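Local coordinates for dioxygenase (Pseudomonas brassicacearum, PDB 5V2D), which probably cleaves the central carbon-carbon double bond of lignostilbenes with molecular oxygen at a non-haem iron centre, by analogy with related carotenoid cleavage oxygenases, at residues A[190-193]-A[198-201]; A[213-218]-A[282-287]; A[121-126]-A[328-333]; A[255-260]-A[266-271]; A[425-428]-A[434-437]. All blocks are in the same frame, centred on the assembly; numbering follows the deposited sequence.

Interaction 1. Residues A[190-193]-A[198-201]; sequences KLDP and LLAF
Leu-191 and Leu-198 project to the same face of a short antiparallel pairing, and their branches run obliquely past one another, CD2 of Leu-191 meeting CD1 of Leu-198 at 3.9 Å. With CG of Leu-198 anti to the backbone N (chi1 -175°) and CG of Leu-191 anti to the carbonyl carbon, the two methyl ends converge. Ile-145 of strand 143-147 packs on both. On the other face Lys-190 and Leu-199 stand side by side, CB to CB 4.4 Å, before the lysine chain leads off to a salt bridge with Asp-240. CD1 of Leu-199 extends instead to CB of Asp-192, at 4.2 Å. Beyond that CB the carboxylate takes the backbone N-H groups of Ala-194 and Thr-195 on OD1 and salt bridges from Arg-284 and Arg-383 on OD2.

The backbone fixes this register with two bonds. Lys-190 N reaches Leu-199 O at 2.8 Å, and the return bond from Leu-199 N to Lys-190 O is nearly straight (174°). Lys-190 and Leu-199 thus form the hydrogen-bonded pair, and the two crossing leucines the non-hydrogen-bonded one. The arrangement is a beta hairpin at the edge of a four-stranded antiparallel sheet, a blade of the beta-propeller fold of this family.

Interaction 2. Residues A[213-218]-A[282-287]; sequences LVYFEL and VPRNGR
A side-on salt bridge between Arg-284 and Glu-217 ties two successive four-stranded sheets, taken here as neighbouring propeller blades. Glu-217 lies on strand 212-218 of one, and Arg-284 in the type I turn 283-286 at the end of strand 276-283 of the other. Arg-284 spends two nitrogens on the carboxylate, one for each oxygen. NH1 meets OE1 of Glu-217 at 2.8 Å in an almost straight bond (177°), and NE meets OE2 of Glu-217 at 2.9 Å. Both oxygens are approached on the syn side, but the carboxylate and guanidinium planes are turned 37° apart, so the pairing is not flat.

OE1 also accepts from Asn-197 ND2, while OE2 takes two partners besides NE. The hydroxyl of Tyr-215 donates to Glu-217 OE2 at 2.7 Å, from above the carboxylate plane and on the same face as NE. A water gives one hydrogen to OE2 of Glu-217 (2.6 Å) and the other to Arg-284 O, linking the carboxylate to the turn. The tyrosine also lies against the arginine, with CE2 of Tyr-215 3.7 Å from Arg-284 O.

Asp-192 shares NH1, and Thr-244 O takes NH2. A leucine in place of Arg-284 would probably leave Glu-217 without its counter-charge and strip Asp-192 of one of its two arginines. The arrangement is a bidentate carboxylate-guanidinium bridge spanning adjacent blades of a beta-propeller.

Interaction 3. Residues A[121-126]-A[328-333]; sequences GVYRNA and YFFPQA
Tyr-123 and Phe-330 meet rim to rim, neither ring lying over the other's face. The phenylalanine presents its edge: CE1 of Tyr-123 sits near the plane of the Phe-330 ring, 3.6 Å from CZ of Phe-330. Seen from the tyrosine, that CZ comes in obliquely. The ring centroids are 6.0 Å apart and the planes are inclined at 40°, values that fit neither an offset stack nor a T-shaped pair.

Each ring has a close neighbour from its own segment over one face. CG of Arg-124 lies over the centre of the Tyr-123 ring, 3.5 Å above its plane, and CD2 of Phe-329 takes the equivalent place over Phe-330. Phe-269, in strand 269-271, adds an edge-to-face partner to Phe-330.

The two backbones stay well apart, with the CA atoms of Tyr-123 and Phe-329 9.1 Å from each other. Tyr-123 spans the gap with CG anti to the backbone N (chi1 178°), from a type II turn closed by Asn-125 N to Val-122 O at 2.9 Å. Phe-330 is steadied by backbone hydrogen bonding with Trp-271.

Carbon-to-carbon dispersion between two buried rings therefore carries this contact. The geometry implies close fit without directional bonding between two irregular loops, at a tyrosine whose side chain comes within about 9 Å of the iron.

Interaction 4. Residues A[255-260]-A[266-271]; sequences LTVDVE and GPHFQW
Thr-256 and Gln-270 form the hydrogen-bonded pair of this small antiparallel ladder. Thr-256 N gives to Gln-270 O at 3.1 Å, arriving above the carbonyl plane, 38° out of it. The return bond, Gln-270 N to Thr-256 O at 3.0 Å, lies in the carbonyl plane but is bent (142°). Thr-256 O has further partners: CA of Phe-269 brings a C-H to Thr-256 O at 3.2 Å, and Arg-261 NH2 also donates to it. The same NH2 serves His-268 O, which CA of Val-257 approaches too.

Both nitrogens of the buried His-268 ring are used, ND1 by Arg-124 O and NE2 by Glu-204 OE2. Two acceptors on one imidazole are consistent with a doubly protonated, cationic ring. CG1 of Val-257 lies over one face of that ring, 4.2 Å from its centroid, while CG2, the branch anti to the carbonyl carbon, touches CE1 of Phe-269 at 3.7 Å. Further along the same face of the ladder, CD2 of Leu-255 abuts the edge of the indole, 3.8 Å from Trp-271 CE3. The indole NE1 is satisfied by Asp-299, and Gln-270 OE1 by Gln-272.

Asp-258 is the N-cap of helix 259-263, its OD2 accepting from Arg-261 N. That helix links the two strands, and the whole strand-helix-strand excursion lies between strands 247-252 and 276-283 of one sheet, joined by backbone bonding to Met-237 through Leu-255 and to Phe-330 through Trp-271.

Interaction 5. Residues A[425-428]-A[434-437]; sequences DAWF and CFQE
Trp-427 and Phe-435 touch through the benzo part of the indole and the far end of the phenyl ring. CZ of Phe-435 comes to 3.6 Å from CE3 of Trp-427, and the neighbouring atoms follow, CE1 of Phe-435 lying 3.8 Å from Trp-427 CZ3. CE2 of Phe-435 also lies 3.9 Å from the carbonyl O of Trp-427, so the ring end fits into the corner between the indole and the tryptophan backbone. CE3 lies near the phenyl plane, at its edge, whereas the phenyl tip reaches the indole obliquely. The planes are 62° apart, with 5.8 Å between the two six-membered centroids, and the side chains cross at about a right angle.

The torsions set up this meeting. Trp-427 has CG anti to the backbone N (chi1 -177°), while Phe-435 has CG anti to the carbonyl carbon, and its bond from CA to CB is directed toward the tryptophan segment. Strand 424-427 is an outer strand of one four-stranded sheet, and strand 433-442, next in the chain, is an outer strand of another sheet, so the rings meet at the step between blades of the family's beta-propeller.

Without the phenyl ring, as with an alanine at Phe-435, the benzo edge of Trp-427 would lose this neighbour and is likely to be freer to shift. Around the pair, Leu-414, Leu-458 and Pro-429 pack on Phe-435, and Pro-480 on Trp-427. Backbone bonding with Leu-414 holds Trp-427, and with Phe-411 holds Phe-435. Two residues further on, Glu-437 accepts from ND1 of the iron ligand His-495 and pairs with Arg-375.

In the fold
The five contacts fall into two touching pairs and one outlier. Interactions 1 and 2, with centres 11 Å apart, share a sheet: strands 198-203 and 212-218 are neighbours, and Leu-198 N lies 2.7 Å from Leu-218 O, a probable hydrogen bond. Interactions 3 and 4 are closer still, their centres 7 Å apart, with a probable hydrogen bond of 2.8 Å from Asn-125 ND2 to Gly-266 O. Interaction 5 lies across the chain's centre from interactions 2 and 4. The iron, held by His-188, His-239, His-304 and His-495, is the common reference: Lys-190, Tyr-123 and Leu-255 side chains are about 8, 9 and 12 Å from it, and segment 434-437 ends at Glu-437, second shell to ligand His-495.

Interaction 1. Residues A[190-193]-A[198-201]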
# COMPACT_ATOMS: atom_id res chain seq x y z
N LYS A 190 -3.05 3.61 -10.59
CA LYS A 190 -4.16 4.54 -10.32
C LYS A 190 -5.22 4.35 -11.39
O LYS A 190 -4.89 4.01 -12.52
CB LYS A 190 -3.69 5.97 -10.46
CG LYS A 190 -2.40 6.42 -9.83
CD LYS A 190 -2.48 6.36 -8.37
CE LYS A 190 -1.13 6.80 -7.81
NZ LYS A 190 -0.95 6.17 -6.48
N LEU A 191 -6.46 4.62 -11.06
CA LEU A 191 -7.56 4.75 -12.07
C LEU A 191 -7.83 6.19 -12.40
O LEU A 191 -8.07 7.07 -11.53
CB LEU A 191 -8.87 4.21 -11.52
CG LEU A 191 -8.87 2.73 -11.25
CD1 LEU A 191 -10.25 2.43 -10.57
CD2 LEU A 191 -8.60 1.92 -12.55
N ASP A 192 -7.74 6.48 -13.67
CA ASP A 192 -7.99 7.84 -14.17
C ASP A 192 -9.50 8.07 -14.07
O ASP A 192 -10.27 7.33 -14.63
CB ASP A 192 -7.58 7.95 -15.64
CG ASP A 192 -7.77 9.38 -16.19
OD1 ASP A 192 -8.84 9.88 -16.32
OD2 ASP A 192 -6.86 10.12 -16.35
N PRO A 193 -9.92 9.09 -13.34
CA PRO A 193 -11.34 9.21 -13.15
C PRO A 193 -12.08 9.69 -14.41
O PRO A 193 -13.26 9.51 -14.47
CB PRO A 193 -11.49 10.23 -12.04
CG PRO A 193 -10.30 11.08 -12.19
CD PRO A 193 -9.18 10.12 -12.62
N LEU A 198 -6.26 2.52 -16.57
CA LEU A 198 -5.35 2.05 -15.53
C LEU A 198 -4.02 2.63 -15.83
O LEU A 198 -3.47 2.39 -16.91
CB LEU A 198 -5.31 0.54 -15.48
CG LEU A 198 -4.49 -0.12 -14.37
CD1 LEU A 198 -5.18 0.20 -13.06
CD2 LEU A 198 -4.49 -1.60 -14.55
N LEU A 199 -3.51 3.43 -14.91
CA LEU A 199 -2.23 4.09 -15.04
C LEU A 199 -1.26 3.34 -14.13
O LEU A 199 -1.52 3.15 -12.92
CB LEU A 199 -2.34 5.51 -14.60
CG LEU A 199 -3.61 6.27 -15.13
CD1 LEU A 199 -3.53 7.74 -14.75
CD2 LEU A 199 -3.78 6.21 -16.62
N ALA A 200 -0.17 2.81 -14.69
CA ALA A 200 0.68 1.95 -13.96
C ALA A 200 2.15 2.12 -14.40
O ALA A 200 2.44 2.94 -15.25
CB ALA A 200 0.21 0.51 -14.16
N PHE A 201 3.04 1.38 -13.77
CA PHE A 201 4.46 1.50 -14.10
C PHE A 201 5.18 0.26 -13.61
O PHE A 201 4.59 -0.57 -12.89
CB PHE A 201 5.05 2.78 -13.54
CG PHE A 201 5.24 2.77 -12.06
CD1 PHE A 201 6.49 2.34 -11.48
CD2 PHE A 201 4.23 3.14 -11.21
CE1 PHE A 201 6.63 2.27 -10.12
CE2 PHE A 201 4.40 3.09 -9.82
CZ PHE A 201 5.59 2.67 -9.27

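Interaction 2. Residues A[213-218]-A[282-287]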
# COMPACT_ATOMS: atom_id res chain seq x y z
N LEU A 213 12.86 1.68 -16.15
CA LEU A 213 11.58 2.17 -15.64
C LEU A 213 10.65 2.22 -16.80
O LEU A 213 11.04 2.57 -17.91
CB LEU A 213 11.75 3.58 -15.13
CG LEU A 213 12.68 3.72 -13.94
CD1 LEU A 213 12.70 5.17 -13.47
CD2 LEU A 213 12.21 2.91 -12.76
N VAL A 214 9.38 1.90 -16.59
CA VAL A 214 8.39 1.98 -17.68
C VAL A 214 7.10 2.53 -17.16
O VAL A 214 6.64 2.03 -16.11
CB VAL A 214 7.95 0.58 -18.22
CG1 VAL A 214 7.35 0.68 -19.59
CG2 VAL A 214 8.96 -0.47 -18.03
N TYR A 215 6.49 3.47 -17.90
CA TYR A 215 5.09 3.88 -17.66
C TYR A 215 4.16 3.11 -18.60
O TYR A 215 4.50 2.91 -19.77
CB TYR A 215 4.93 5.40 -17.90
CG TYR A 215 3.51 5.84 -17.83
CD1 TYR A 215 2.82 5.73 -16.65
CD2 TYR A 215 2.84 6.32 -18.93
CE1 TYR A 215 1.51 6.08 -16.55
CE2 TYR A 215 1.53 6.72 -18.84
CZ TYR A 215 0.86 6.59 -17.65
OH TYR A 215 -0.47 6.92 -17.54
N PHE A 216 3.02 2.65 -18.10
CA PHE A 216 1.98 2.00 -18.85
C PHE A 216 0.63 2.68 -18.66
O PHE A 216 0.26 3.00 -17.53
CB PHE A 216 1.74 0.56 -18.35
CG PHE A 216 2.89 -0.32 -18.45
CD1 PHE A 216 3.50 -0.86 -17.30
CD2 PHE A 216 3.36 -0.69 -19.70
CE1 PHE A 216 4.55 -1.76 -17.42
CE2 PHE A 216 4.45 -1.59 -19.82
CZ PHE A 216 5.04 -2.11 -18.65
N GLU A 217 -0.14 2.79 -19.77
CA GLU A 217 -1.48 3.27 -19.71
C GLU A 217 -2.39 2.31 -20.43
O GLU A 217 -2.22 2.08 -21.65
CB GLU A 217 -1.56 4.68 -20.25
CG GLU A 217 -2.98 5.26 -20.08
CD GLU A 217 -3.02 6.79 -19.94
OE1 GLU A 217 -4.19 7.23 -19.99
OE2 GLU A 217 -1.99 7.52 -19.72
N LEU A 218 -3.39 1.76 -19.70
CA LEU A 218 -4.33 0.80 -20.19
C LEU A 218 -5.77 1.29 -20.18
O LEU A 218 -6.19 2.02 -19.27
CB LEU A 218 -4.24 -0.55 -19.47
CG LEU A 218 -2.85 -1.24 -19.53
CD1 LEU A 218 -2.21 -1.31 -18.17
CD2 LEU A 218 -2.91 -2.60 -20.16
N VAL A 282 7.72 13.00 -16.58
CA VAL A 282 7.61 12.80 -17.99
C VAL A 282 6.20 13.05 -18.47
O VAL A 282 5.25 12.72 -17.77
CB VAL A 282 8.09 11.38 -18.35
CG1 VAL A 282 7.24 10.27 -17.77
CG2 VAL A 282 8.17 11.25 -19.85
N PRO A 283 6.04 13.60 -19.68
CA PRO A 283 4.66 13.71 -20.18
C PRO A 283 4.00 12.38 -20.34
O PRO A 283 4.62 11.39 -20.78
CB PRO A 283 4.78 14.43 -21.58
CG PRO A 283 6.11 15.09 -21.53
CD PRO A 283 6.99 14.30 -20.56
N ARG A 284 2.72 12.37 -19.99
CA ARG A 284 1.94 11.19 -19.96
C ARG A 284 1.80 10.52 -21.32
O ARG A 284 1.71 9.29 -21.44
CB ARG A 284 0.60 11.58 -19.42
CG ARG A 284 -0.21 10.40 -18.97
CD ARG A 284 -1.32 10.85 -18.00
NE ARG A 284 -2.49 10.00 -18.28
CZ ARG A 284 -3.68 10.17 -17.78
NH1 ARG A 284 -4.64 9.35 -18.15
NH2 ARG A 284 -3.94 11.17 -16.94
N ASN A 285 1.85 11.32 -22.37
CA ASN A 285 1.80 10.79 -23.75
C ASN A 285 3.15 10.96 -24.45
O ASN A 285 3.21 10.94 -25.69
CB ASN A 285 0.67 11.55 -24.53
CG ASN A 285 0.97 13.04 -24.72
OD1 ASN A 285 1.88 13.65 -24.10
ND2 ASN A 285 0.21 13.63 -25.62
N GLY A 286 4.20 11.03 -23.67
CA GLY A 286 5.53 11.37 -24.18
C GLY A 286 6.39 10.15 -24.48
O GLY A 286 5.89 9.00 -24.63
N ARG A 287 7.69 10.43 -24.57
CA ARG A 287 8.70 9.43 -24.95
C ARG A 287 9.89 9.61 -24.00
O ARG A 287 10.00 10.63 -23.25
CB ARG A 287 9.20 9.70 -26.39
CG ARG A 287 8.16 10.17 -27.35
CD ARG A 287 8.66 11.32 -28.21
NE ARG A 287 9.31 10.71 -29.32
CZ ARG A 287 9.77 11.39 -30.38
NH1 ARG A 287 9.68 12.73 -30.41
NH2 ARG A 287 10.31 10.70 -31.40
O HOH W 1 -0.52 7.76 -21.82

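Interaction 3. Residues A[121-126]-A[328-333]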
# COMPACT_ATOMS: atom_id res chain seq x y z
N GLY A 121 12.80 -17.62 1.54
CA GLY A 121 13.75 -17.01 2.40
C GLY A 121 13.57 -15.52 2.56
O GLY A 121 12.46 -15.04 2.86
N VAL A 122 14.67 -14.81 2.32
CA VAL A 122 14.77 -13.39 2.55
C VAL A 122 13.87 -12.67 1.57
O VAL A 122 13.80 -13.05 0.38
CB VAL A 122 16.26 -12.94 2.38
CG1 VAL A 122 16.38 -11.43 2.36
CG2 VAL A 122 17.14 -13.51 3.54
N TYR A 123 13.21 -11.62 2.06
CA TYR A 123 12.30 -10.78 1.25
C TYR A 123 12.93 -10.40 -0.08
O TYR A 123 14.03 -9.80 -0.11
CB TYR A 123 11.89 -9.52 2.03
CG TYR A 123 11.01 -8.55 1.31
CD1 TYR A 123 11.53 -7.38 0.80
CD2 TYR A 123 9.62 -8.81 1.08
CE1 TYR A 123 10.70 -6.45 0.11
CE2 TYR A 123 8.82 -7.87 0.42
CZ TYR A 123 9.35 -6.69 -0.05
OH TYR A 123 8.64 -5.76 -0.81
N ARG A 124 12.25 -10.76 -1.16
CA ARG A 124 12.62 -10.38 -2.54
C ARG A 124 14.04 -10.85 -2.88
O ARG A 124 14.78 -10.21 -3.64
CB ARG A 124 12.44 -8.88 -2.79
CG ARG A 124 10.95 -8.43 -2.84
CD ARG A 124 10.75 -7.08 -3.52
NE ARG A 124 11.26 -7.08 -4.90
CZ ARG A 124 11.21 -6.04 -5.75
NH1 ARG A 124 10.79 -4.89 -5.30
NH2 ARG A 124 11.62 -6.17 -7.06
N ASN A 125 14.46 -11.96 -2.25
CA ASN A 125 15.75 -12.52 -2.57
C ASN A 125 15.57 -14.03 -2.78
O ASN A 125 15.74 -14.87 -1.86
CB ASN A 125 16.79 -12.17 -1.48
CG ASN A 125 18.19 -12.70 -1.84
OD1 ASN A 125 18.31 -13.42 -2.85
ND2 ASN A 125 19.23 -12.40 -1.03
N ALA A 126 15.24 -14.34 -4.01
CA ALA A 126 14.97 -15.76 -4.36
C ALA A 126 16.22 -16.65 -4.29
O ALA A 126 16.11 -17.86 -4.15
CB ALA A 126 14.33 -15.86 -5.75
N TYR A 328 13.84 -0.62 8.71
CA TYR A 328 14.87 -1.30 9.51
C TYR A 328 15.44 -2.55 8.82
O TYR A 328 16.59 -2.86 9.03
CB TYR A 328 14.40 -1.56 10.98
CG TYR A 328 13.28 -2.58 11.06
CD1 TYR A 328 11.90 -2.20 11.08
CD2 TYR A 328 13.60 -3.96 11.01
CE1 TYR A 328 10.88 -3.16 11.08
CE2 TYR A 328 12.59 -4.93 11.01
CZ TYR A 328 11.24 -4.53 11.04
OH TYR A 328 10.29 -5.58 11.01
N PHE A 329 14.69 -3.21 7.91
CA PHE A 329 15.13 -4.45 7.21
C PHE A 329 15.90 -4.16 5.95
O PHE A 329 16.38 -5.09 5.24
CB PHE A 329 13.87 -5.33 6.89
CG PHE A 329 12.63 -4.52 6.53
CD1 PHE A 329 11.73 -4.13 7.48
CD2 PHE A 329 12.43 -4.09 5.23
CE1 PHE A 329 10.60 -3.33 7.16
CE2 PHE A 329 11.28 -3.31 4.91
CZ PHE A 329 10.39 -2.92 5.86
N PHE A 330 16.05 -2.86 5.62
CA PHE A 330 16.97 -2.47 4.55
C PHE A 330 18.02 -1.47 5.10
O PHE A 330 18.10 -0.37 4.65
CB PHE A 330 16.25 -1.82 3.35
CG PHE A 330 15.09 -2.64 2.77
CD1 PHE A 330 15.24 -4.00 2.48
CD2 PHE A 330 13.86 -2.04 2.45
CE1 PHE A 330 14.21 -4.72 1.93
CE2 PHE A 330 12.84 -2.75 1.87
CZ PHE A 330 13.00 -4.11 1.64
N PRO A 331 18.81 -1.90 6.09
CA PRO A 331 19.70 -0.95 6.76
C PRO A 331 20.76 -0.45 5.83
O PRO A 331 21.12 -1.15 4.82
CB PRO A 331 20.32 -1.76 7.93
CG PRO A 331 20.29 -3.19 7.41
CD PRO A 331 18.96 -3.27 6.63
N GLN A 332 21.27 0.74 6.13
CA GLN A 332 22.49 1.18 5.44
C GLN A 332 23.69 0.26 5.67
O GLN A 332 23.62 -0.62 6.53
CB GLN A 332 22.84 2.63 5.79
CG GLN A 332 23.01 2.91 7.27
CD GLN A 332 23.22 4.37 7.53
OE1 GLN A 332 22.39 5.20 7.20
NE2 GLN A 332 24.32 4.69 8.15
N ALA A 333 24.73 0.43 4.87
CA ALA A 333 25.91 -0.47 4.84
C ALA A 333 26.52 -0.65 6.25
O ALA A 333 26.73 -1.79 6.65
CB ALA A 333 26.97 0.02 3.87

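Interaction 4. Residues A[255-260]-A[266-271]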
# COMPACT_ATOMS: atom_id res chain seq x y z
N LEU A 255 16.77 3.73 -1.68
CA LEU A 255 16.96 2.34 -1.34
C LEU A 255 17.45 1.69 -2.64
O LEU A 255 16.64 1.56 -3.60
CB LEU A 255 15.63 1.71 -0.98
CG LEU A 255 15.13 1.98 0.41
CD1 LEU A 255 13.71 1.50 0.59
CD2 LEU A 255 16.03 1.35 1.48
N THR A 256 18.72 1.26 -2.68
CA THR A 256 19.32 0.74 -3.93
C THR A 256 19.52 -0.73 -3.93
O THR A 256 19.60 -1.36 -2.87
CB THR A 256 20.70 1.42 -4.24
OG1 THR A 256 21.57 1.31 -3.11
CG2 THR A 256 20.46 2.88 -4.47
N VAL A 257 19.63 -1.30 -5.12
CA VAL A 257 19.70 -2.74 -5.26
C VAL A 257 21.12 -3.14 -5.65
O VAL A 257 21.72 -2.51 -6.47
CB VAL A 257 18.79 -3.19 -6.37
CG1 VAL A 257 18.75 -4.71 -6.50
CG2 VAL A 257 17.39 -2.69 -6.11
N ASP A 258 21.62 -4.24 -5.08
CA ASP A 258 22.88 -4.87 -5.50
C ASP A 258 22.71 -6.40 -5.61
O ASP A 258 22.56 -7.11 -4.60
CB ASP A 258 23.97 -4.53 -4.48
CG ASP A 258 25.38 -4.98 -4.95
OD1 ASP A 258 26.20 -4.14 -5.22
OD2 ASP A 258 25.68 -6.18 -5.08
N VAL A 259 22.74 -6.90 -6.81
CA VAL A 259 22.51 -8.34 -7.05
C VAL A 259 23.59 -9.24 -6.40
O VAL A 259 23.28 -10.36 -5.91
CB VAL A 259 22.43 -8.68 -8.53
CG1 VAL A 259 22.03 -10.19 -8.69
CG2 VAL A 259 21.43 -7.79 -9.21
N GLU A 260 24.82 -8.74 -6.34
CA GLU A 260 25.89 -9.51 -5.69
C GLU A 260 25.62 -9.67 -4.23
O GLU A 260 25.76 -10.77 -3.70
CB GLU A 260 27.32 -8.89 -5.97
CG GLU A 260 27.79 -9.07 -7.43
CD GLU A 260 27.77 -10.56 -7.89
OE1 GLU A 260 28.37 -11.44 -7.17
OE2 GLU A 260 27.15 -10.87 -8.95
N GLY A 266 22.19 -11.41 1.22
CA GLY A 266 21.85 -10.15 1.85
C GLY A 266 20.50 -9.55 1.33
O GLY A 266 19.78 -10.14 0.52
N PRO A 267 20.12 -8.40 1.89
CA PRO A 267 18.85 -7.78 1.53
C PRO A 267 18.77 -7.27 0.11
O PRO A 267 19.78 -6.87 -0.48
CB PRO A 267 18.72 -6.63 2.53
CG PRO A 267 19.77 -6.90 3.63
CD PRO A 267 20.88 -7.55 2.86
N HIS A 268 17.56 -7.26 -0.45
CA HIS A 268 17.34 -6.75 -1.82
C HIS A 268 17.71 -5.27 -1.93
O HIS A 268 18.34 -4.88 -2.89
CB HIS A 268 15.91 -6.96 -2.22
CG HIS A 268 15.58 -6.61 -3.65
ND1 HIS A 268 15.35 -7.58 -4.60
CD2 HIS A 268 15.37 -5.42 -4.24
CE1 HIS A 268 15.05 -6.98 -5.74
NE2 HIS A 268 15.10 -5.67 -5.56
N PHE A 269 17.35 -4.48 -0.94
CA PHE A 269 17.61 -3.04 -0.93
C PHE A 269 18.53 -2.65 0.25
O PHE A 269 18.51 -3.30 1.29
CB PHE A 269 16.30 -2.26 -0.67
CG PHE A 269 15.30 -2.37 -1.79
CD1 PHE A 269 15.50 -1.70 -2.98
CD2 PHE A 269 14.17 -3.14 -1.64
CE1 PHE A 269 14.55 -1.79 -4.00
CE2 PHE A 269 13.22 -3.25 -2.65
CZ PHE A 269 13.44 -2.58 -3.84
N GLN A 270 19.21 -1.53 0.07
CA GLN A 270 20.02 -0.91 1.10
C GLN A 270 19.87 0.60 1.10
O GLN A 270 20.03 1.26 0.08
CB GLN A 270 21.51 -1.26 0.79
CG GLN A 270 22.47 -0.83 1.89
CD GLN A 270 23.91 -1.13 1.54
OE1 GLN A 270 24.52 -0.43 0.72
NE2 GLN A 270 24.43 -2.15 2.11
N TRP A 271 19.61 1.17 2.25
CA TRP A 271 19.50 2.64 2.37
C TRP A 271 20.83 3.32 2.14
O TRP A 271 21.84 2.83 2.62
CB TRP A 271 19.00 2.97 3.75
CG TRP A 271 18.79 4.43 3.99
CD1 TRP A 271 19.59 5.26 4.72
CD2 TRP A 271 17.71 5.18 3.55
NE1 TRP A 271 19.07 6.49 4.73
CE2 TRP A 271 17.90 6.49 4.02
CE3 TRP A 271 16.54 4.88 2.80
CZ2 TRP A 271 16.98 7.52 3.78
CZ3 TRP A 271 15.63 5.93 2.55
CH2 TRP A 271 15.87 7.21 3.03

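Interaction 5. Residues A[425-428]-A[434-437]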
# COMPACT_ATOMS: atom_id res chain seq x y z
N ASP A 425 -9.81 17.54 10.84
CA ASP A 425 -10.99 17.08 11.61
C ASP A 425 -10.66 15.57 11.85
O ASP A 425 -10.58 14.82 10.87
CB ASP A 425 -12.20 17.22 10.65
CG ASP A 425 -13.59 16.70 11.27
OD1 ASP A 425 -13.65 16.51 12.55
OD2 ASP A 425 -14.72 16.49 10.52
N ALA A 426 -10.44 15.16 13.09
CA ALA A 426 -9.94 13.81 13.38
C ALA A 426 -10.82 13.04 14.33
O ALA A 426 -11.43 13.64 15.24
CB ALA A 426 -8.53 13.87 13.96
N TRP A 427 -10.90 11.71 14.16
CA TRP A 427 -11.54 10.87 15.16
C TRP A 427 -10.48 10.07 15.91
O TRP A 427 -9.63 9.37 15.30
CB TRP A 427 -12.61 9.94 14.53
CG TRP A 427 -13.29 9.15 15.59
CD1 TRP A 427 -13.91 9.66 16.68
CD2 TRP A 427 -13.40 7.72 15.72
NE1 TRP A 427 -14.42 8.66 17.46
CE2 TRP A 427 -14.11 7.46 16.90
CE3 TRP A 427 -13.02 6.65 14.92
CZ2 TRP A 427 -14.42 6.18 17.33
CZ3 TRP A 427 -13.33 5.38 15.34
CH2 TRP A 427 -13.99 5.14 16.51
N PHE A 428 -10.53 10.15 17.24
CA PHE A 428 -9.71 9.30 18.13
C PHE A 428 -10.61 8.21 18.68
O PHE A 428 -11.69 8.51 19.24
CB PHE A 428 -9.18 10.16 19.32
CG PHE A 428 -8.42 9.36 20.37
CD1 PHE A 428 -7.23 8.70 20.03
CD2 PHE A 428 -8.86 9.29 21.70
CE1 PHE A 428 -6.49 8.02 20.98
CE2 PHE A 428 -8.14 8.59 22.66
CZ PHE A 428 -6.93 7.93 22.29
N CYS A 434 -6.64 1.44 16.96
CA CYS A 434 -5.91 2.03 15.88
C CYS A 434 -6.46 1.53 14.55
O CYS A 434 -7.32 0.65 14.50
CB CYS A 434 -4.42 1.68 16.01
SG CYS A 434 -4.06 -0.10 15.95
N PHE A 435 -6.00 2.18 13.50
CA PHE A 435 -6.64 2.07 12.20
C PHE A 435 -5.78 1.37 11.14
O PHE A 435 -4.59 1.38 11.18
CB PHE A 435 -6.95 3.43 11.68
CG PHE A 435 -7.93 4.20 12.56
CD1 PHE A 435 -9.28 3.98 12.48
CD2 PHE A 435 -7.45 5.20 13.41
CE1 PHE A 435 -10.15 4.68 13.30
CE2 PHE A 435 -8.31 5.90 14.22
CZ PHE A 435 -9.69 5.63 14.15
N GLN A 436 -6.50 0.86 10.14
CA GLN A 436 -5.93 0.39 8.88
C GLN A 436 -6.37 1.38 7.80
O GLN A 436 -7.17 2.34 8.04
CB GLN A 436 -6.31 -1.02 8.55
CG GLN A 436 -6.13 -1.98 9.72
CD GLN A 436 -6.13 -3.46 9.29
OE1 GLN A 436 -6.01 -3.77 8.13
NE2 GLN A 436 -6.36 -4.37 10.27
N GLU A 437 -5.77 1.23 6.63
CA GLU A 437 -5.97 2.19 5.56
C GLU A 437 -7.44 2.47 5.24
O GLU A 437 -8.22 1.54 4.98
CB GLU A 437 -5.33 1.73 4.26
CG GLU A 437 -5.46 2.77 3.14
CD GLU A 437 -4.95 2.28 1.78
OE1 GLU A 437 -5.62 1.41 1.20
OE2 GLU A 437 -3.93 2.78 1.24